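Myo-inositol dehydrogenase (Corynebacterium glutamicum, PDB 3EUW) probably catalyses the NAD+-dependent oxidation of myo-inositol, as a tetrameric member of the Gfo/Idh/MocA oxidoreductase family. Local coordinates at residues A[5-10]-A[27-32]; A[20-25]-A[285-290]. One frame throughout, in Å; residues are numbered along the deposited sequence.

Contact 1: residues A[5-10]-A[27-32]. With NA (sodium ion), chain E.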
loop_
_atom_site.group_PDB
_atom_site.type_symbol
_atom_site.label_atom_id
_atom_site.label_comp_id
_atom_site.label_asym_id
_atom_site.label_seq_id
_atom_site.Cartn_x
_atom_site.Cartn_y
_atom_site.Cartn_z
ATOM N N LEU A 5 7.841 42.469 -0.366
ATOM C CA LEU A 5 6.871 42.900 0.641
ATOM C C LEU A 5 7.413 42.780 2.065
ATOM O O LEU A 5 8.052 41.792 2.416
ATOM C CB LEU A 5 5.581 42.094 0.503
ATOM C CG LEU A 5 4.809 42.284 -0.810
ATOM C CD1 LEU A 5 3.612 41.321 -0.866
ATOM C CD2 LEU A 5 4.341 43.734 -0.919
ATOM N N ARG A 6 7.144 43.802 2.877
ATOM C CA ARG A 6 7.606 43.856 4.263
ATOM C C ARG A 6 6.603 43.242 5.231
ATOM O O ARG A 6 5.451 43.670 5.299
ATOM C CB ARG A 6 7.861 45.308 4.671
ATOM C CG ARG A 6 8.859 46.056 3.806
ATOM C CD ARG A 6 10.247 45.572 4.075
ATOM N NE ARG A 6 11.225 46.657 4.044
ATOM C CZ ARG A 6 11.784 47.144 2.941
ATOM N NH1 ARG A 6 11.467 46.649 1.748
ATOM N NH2 ARG A 6 12.673 48.125 3.040
ATOM N N ILE A 7 7.059 42.269 6.010
ATOM C CA ILE A 7 6.184 41.582 6.950
ATOM C C ILE A 7 6.552 41.731 8.422
ATOM O O ILE A 7 7.718 41.624 8.797
ATOM C CB ILE A 7 6.146 40.061 6.654
ATOM C CG1 ILE A 7 5.823 39.812 5.178
ATOM C CG2 ILE A 7 5.130 39.381 7.564
ATOM C CD1 ILE A 7 4.480 40.348 4.742
ATOM N N ALA A 8 5.546 41.965 9.255
ATOM C CA ALA A 8 5.755 42.060 10.695
ATOM C C ALA A 8 5.185 40.767 11.304
ATOM O O ALA A 8 4.070 40.362 10.970
ATOM C CB ALA A 8 5.033 43.267 11.252
ATOM N N LEU A 9 5.948 40.128 12.188
ATOM C CA LEU A 9 5.523 38.883 12.820
ATOM C C LEU A 9 5.276 38.999 14.321
ATOM O O LEU A 9 6.102 39.555 15.051
ATOM C CB LEU A 9 6.571 37.793 12.578
ATOM C CG LEU A 9 6.414 36.496 13.387
ATOM C CD1 LEU A 9 5.164 35.754 12.918
ATOM C CD2 LEU A 9 7.659 35.617 13.226
ATOM N N PHE A 10 4.137 38.474 14.774
ATOM C CA PHE A 10 3.787 38.483 16.189
ATOM C C PHE A 10 3.891 37.070 16.759
ATOM O O PHE A 10 3.226 36.146 16.281
ATOM C CB PHE A 10 2.368 39.016 16.390
ATOM C CG PHE A 10 2.276 40.506 16.341
ATOM C CD1 PHE A 10 2.621 41.265 17.445
ATOM C CD2 PHE A 10 1.886 41.156 15.174
ATOM C CE1 PHE A 10 2.583 42.651 17.399
ATOM C CE2 PHE A 10 1.846 42.549 15.115
ATOM C CZ PHE A 10 2.196 43.297 16.229
ATOM N N PRO A 27 10.725 34.402 -1.667
ATOM C CA PRO A 27 11.399 35.506 -2.360
ATOM C C PRO A 27 10.623 36.814 -2.492
ATOM O O PRO A 27 11.218 37.857 -2.740
ATOM C CB PRO A 27 11.726 34.900 -3.716
ATOM C CG PRO A 27 10.520 34.057 -3.968
ATOM C CD PRO A 27 10.300 33.368 -2.629
ATOM N N ASP A 28 9.302 36.763 -2.345
ATOM C CA ASP A 28 8.479 37.966 -2.449
ATOM C C ASP A 28 8.267 38.620 -1.085
ATOM O O ASP A 28 7.604 39.655 -0.980
ATOM C CB ASP A 28 7.101 37.643 -3.039
ATOM C CG ASP A 28 7.157 37.217 -4.505
ATOM O OD1 ASP A 28 8.123 37.586 -5.217
ATOM O OD2 ASP A 28 6.211 36.527 -4.946
ATOM N N LEU A 29 8.834 38.022 -0.043
ATOM C CA LEU A 29 8.658 38.546 1.303
ATOM C C LEU A 29 9.943 38.794 2.059
ATOM O O LEU A 29 10.987 38.220 1.760
ATOM C CB LEU A 29 7.784 37.599 2.126
ATOM C CG LEU A 29 6.435 37.229 1.506
ATOM C CD1 LEU A 29 5.687 36.313 2.464
ATOM C CD2 LEU A 29 5.627 38.494 1.209
ATOM N N GLU A 30 9.837 39.645 3.069
ATOM C CA GLU A 30 10.969 40.009 3.897
ATOM C C GLU A 30 10.439 40.285 5.297
ATOM O O GLU A 30 9.502 41.056 5.464
ATOM C CB GLU A 30 11.642 41.259 3.312
ATOM C CG GLU A 30 12.661 41.928 4.210
ATOM C CD GLU A 30 13.476 42.991 3.479
ATOM O OE1 GLU A 30 14.023 43.889 4.154
ATOM O OE2 GLU A 30 13.580 42.923 2.233
ATOM N N LEU A 31 11.025 39.630 6.293
ATOM C CA LEU A 31 10.619 39.815 7.682
ATOM C C LEU A 31 11.419 40.988 8.255
ATOM O O LEU A 31 12.642 40.914 8.358
ATOM C CB LEU A 31 10.910 38.541 8.477
ATOM C CG LEU A 31 10.580 38.586 9.968
ATOM C CD1 LEU A 31 9.103 38.880 10.153
ATOM C CD2 LEU A 31 10.952 37.262 10.621
ATOM N N VAL A 32 10.740 42.066 8.633
ATOM C CA VAL A 32 11.445 43.227 9.154
ATOM C C VAL A 32 11.305 43.466 10.643
ATOM O O VAL A 32 12.029 44.282 11.205
ATOM C CB VAL A 32 11.030 44.516 8.417
ATOM C CG1 VAL A 32 11.345 44.383 6.947
ATOM C CG2 VAL A 32 9.551 44.797 8.630
HETATM NA NA NA E . 12.160 36.173 1.907
HETATM O O HOH W 1 14.139 37.105 2.789
#

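Contact 2: residues A[20-25]-A[285-290]. With NA (sodium ion), chain E.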
loop_
_atom_site.group_PDB
_atom_site.type_symbol
_atom_site.label_atom_id
_atom_site.label_comp_id
_atom_site.label_asym_id
_atom_site.label_seq_id
_atom_site.Cartn_x
_atom_site.Cartn_y
_atom_site.Cartn_z
ATOM N N ALA A 20 8.521 32.665 10.359
ATOM C CA ALA A 20 9.750 33.433 10.166
ATOM C C ALA A 20 10.628 32.737 9.144
ATOM O O ALA A 20 11.085 33.356 8.186
ATOM C CB ALA A 20 10.512 33.588 11.504
ATOM N N ALA A 21 10.859 31.443 9.345
ATOM C CA ALA A 21 11.690 30.685 8.419
ATOM C C ALA A 21 11.075 30.643 7.015
ATOM O O ALA A 21 11.796 30.649 6.018
ATOM C CB ALA A 21 11.902 29.274 8.947
ATOM N N ASN A 22 9.746 30.596 6.931
ATOM C CA ASN A 22 9.095 30.569 5.623
ATOM C C ASN A 22 9.161 31.921 4.925
ATOM O O ASN A 22 9.324 31.982 3.710
ATOM C CB ASN A 22 7.634 30.106 5.738
ATOM C CG ASN A 22 7.524 28.619 6.039
ATOM O OD1 ASN A 22 8.445 27.856 5.749
ATOM N ND2 ASN A 22 6.397 28.202 6.609
ATOM N N ILE A 23 9.037 32.999 5.692
ATOM C CA ILE A 23 9.109 34.339 5.121
ATOM C C ILE A 23 10.500 34.554 4.532
ATOM O O ILE A 23 10.633 35.058 3.423
ATOM C CB ILE A 23 8.814 35.416 6.187
ATOM C CG1 ILE A 23 7.354 35.288 6.623
ATOM C CG2 ILE A 23 9.106 36.837 5.627
ATOM C CD1 ILE A 23 7.032 36.004 7.919
ATOM N N ALA A 24 11.531 34.153 5.267
ATOM C CA ALA A 24 12.896 34.301 4.782
ATOM C C ALA A 24 13.014 33.588 3.446
ATOM O O ALA A 24 13.473 34.159 2.457
ATOM C CB ALA A 24 13.876 33.699 5.777
ATOM N N ALA A 25 12.579 32.333 3.428
ATOM C CA ALA A 25 12.631 31.503 2.230
ATOM C C ALA A 25 11.824 32.047 1.057
ATOM O O ALA A 25 12.239 31.915 -0.094
ATOM C CB ALA A 25 12.163 30.090 2.562
ATOM N N ALA A 285 2.199 22.909 3.520
ATOM C CA ALA A 285 0.988 23.705 3.711
ATOM C C ALA A 285 1.269 25.117 4.222
ATOM O O ALA A 285 0.688 26.087 3.729
ATOM C CB ALA A 285 0.035 22.992 4.672
ATOM N N TYR A 286 2.147 25.240 5.213
ATOM C CA TYR A 286 2.437 26.557 5.754
ATOM C C TYR A 286 3.093 27.455 4.731
ATOM O O TYR A 286 2.839 28.656 4.708
ATOM C CB TYR A 286 3.306 26.462 7.009
ATOM C CG TYR A 286 2.528 26.030 8.227
ATOM C CD1 TYR A 286 1.498 26.820 8.731
ATOM C CD2 TYR A 286 2.832 24.838 8.890
ATOM C CE1 TYR A 286 0.793 26.443 9.866
ATOM C CE2 TYR A 286 2.131 24.454 10.027
ATOM C CZ TYR A 286 1.116 25.264 10.509
ATOM O OH TYR A 286 0.435 24.908 11.647
ATOM N N LYS A 287 3.936 26.874 3.887
ATOM C CA LYS A 287 4.610 27.640 2.853
ATOM C C LYS A 287 3.605 28.089 1.795
ATOM O O LYS A 287 3.652 29.231 1.316
ATOM C CB LYS A 287 5.721 26.797 2.214
ATOM C CG LYS A 287 6.934 26.595 3.122
ATOM C CD LYS A 287 7.989 25.667 2.505
ATOM C CE LYS A 287 9.271 25.644 3.338
ATOM N NZ LYS A 287 9.029 25.242 4.750
ATOM N N ALA A 288 2.687 27.192 1.437
ATOM C CA ALA A 288 1.692 27.513 0.428
ATOM C C ALA A 288 0.737 28.556 0.983
ATOM O O ALA A 288 0.282 29.438 0.262
ATOM C CB ALA A 288 0.937 26.261 0.014
ATOM N N GLU A 289 0.438 28.454 2.272
ATOM C CA GLU A 289 -0.455 29.403 2.903
ATOM C C GLU A 289 0.177 30.799 2.870
ATOM O O GLU A 289 -0.500 31.784 2.589
ATOM C CB GLU A 289 -0.731 28.999 4.350
ATOM C CG GLU A 289 -1.767 29.863 5.061
ATOM C CD GLU A 289 -2.033 29.389 6.481
ATOM O OE1 GLU A 289 -1.119 29.501 7.327
ATOM O OE2 GLU A 289 -3.146 28.896 6.756
ATOM N N LEU A 290 1.478 30.874 3.149
ATOM C CA LEU A 290 2.172 32.154 3.151
ATOM C C LEU A 290 2.161 32.781 1.752
ATOM O O LEU A 290 1.903 33.974 1.603
ATOM C CB LEU A 290 3.611 31.973 3.637
ATOM C CG LEU A 290 4.395 33.255 3.933
ATOM C CD1 LEU A 290 3.690 34.063 5.021
ATOM C CD2 LEU A 290 5.788 32.893 4.368
HETATM NA NA NA E . 12.160 36.173 1.907
HETATM O O HOH W 2 4.469 29.899 6.723
HETATM O O HOH W 3 6.774 25.182 6.656
HETATM O O HOH W 1 14.139 37.105 2.789
#

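Contact 1: residues A[5-10]-A[27-32]
Arg6 meets Glu30 and Val32 on one face of the paired strands. The Arg6 chain bends at chi2 (-73°) and again at chi3, while Glu30 runs extended. The two side chains lie side by side, with guanidinium and carboxylate planes only 8° apart. Glu30 OE1 sits above the guanidinium plane, 3.9 Å from Arg6 NE. This long salt bridge therefore rests on charge alone. Val32 CG1 presses on Arg6 CD at 3.3 Å, and the two side chains cross nearly at a right angle.

The other face is apolar. Leu29 CD2 lies 3.7 Å from Leu5 CB and also borders Ile7 CD1. In Leu31, CG is anti to the backbone N (chi1 178°), which brings CD1 to 3.7 Å from Leu9 CB.

The strands pair in parallel. Leu5 N gives to Asp28 O, and Ile7 N gives to Glu30 O at 2.8 Å. Glu30 N returns a weak bond to Leu5 O, and Val32 N reaches Ile7 O.

Leu29 O binds the sodium ion at 2.4 Å. The two strands are the outer elements of the Rossmann beta-alpha-beta unit 5-10, 14-25, 29-35, paired side by side in the parallel sheet. Strand 68-71 flanks 5-10 on its other edge. Helices 14-25 and 283-299 cover the leucine face.

Contact 2: residues A[20-25]-A[285-290]
Asn22 projects from segment 20-25 of helix 14-25 toward segment 285-290 of helix 283-299 and meets Lys287 and Tyr286 with the two ends of its amide. The first helix of the Rossmann domain packs here against a helix far later in the chain. The Asn22 and Lys287 side chains cross at about a right angle. Lys287 runs extended as far as CE and then bends at chi4 (57°). The bend turns NZ back to Asn22 OD1, where it donates a hydrogen bond of 2.9 Å. The donor is tilted 22° from the carbonyl plane. Lys287 CG also lies against the amide, 3.3 Å from the same OD1.

Asn22 ND2 approaches Tyr286 CB at 3.6 Å, while the ring points off toward Ile15 and Val18 of helix 14-25. Two waters accept from ND2. One passes a bond on to Tyr286 O, and the other also accepts from Lys287 NZ.

Next to this polar cluster, one turn further along helix 283-299, Leu290 CD2 packs 3.6 Å from Asn22 CB. It lies equally close to Ile23 CG1, and the Ile23 and Leu290 side chains cross nearly perpendicularly. The helix segments cross at -59°, with axes 9.9 Å apart.

Ile23 O and Ala24 O bind the sodium ion. Asp283 forms a salt bridge with Lys287 NZ, so its carboxylate probably offsets the ammonium charge. The lysine bond and the two waters fix the amide's rotation. The buried Asn22 thus has partners for both its oxygen and its nitrogen.

From the N terminus, strand 5-10 leads through the glycine-rich turn into helix 14-25 and then strand 29-35. Contact 1 closes this short beta-alpha-beta loop. Contact 2 starts on the helix inside that loop and closes a far longer one, out to helix 283-299. The two therefore cross along the chain. In space their centres are about 10 Å apart. Ile23 of helix 14-25 packs on Leu31, and Leu290 of helix 283-299 packs on Leu29, so both helices of contact 2 rest on strand 29-35. One sodium ion and one water are shared by both contacts; the backbone oxygen of Asn26, in the connecting turn, completes the protein ligands.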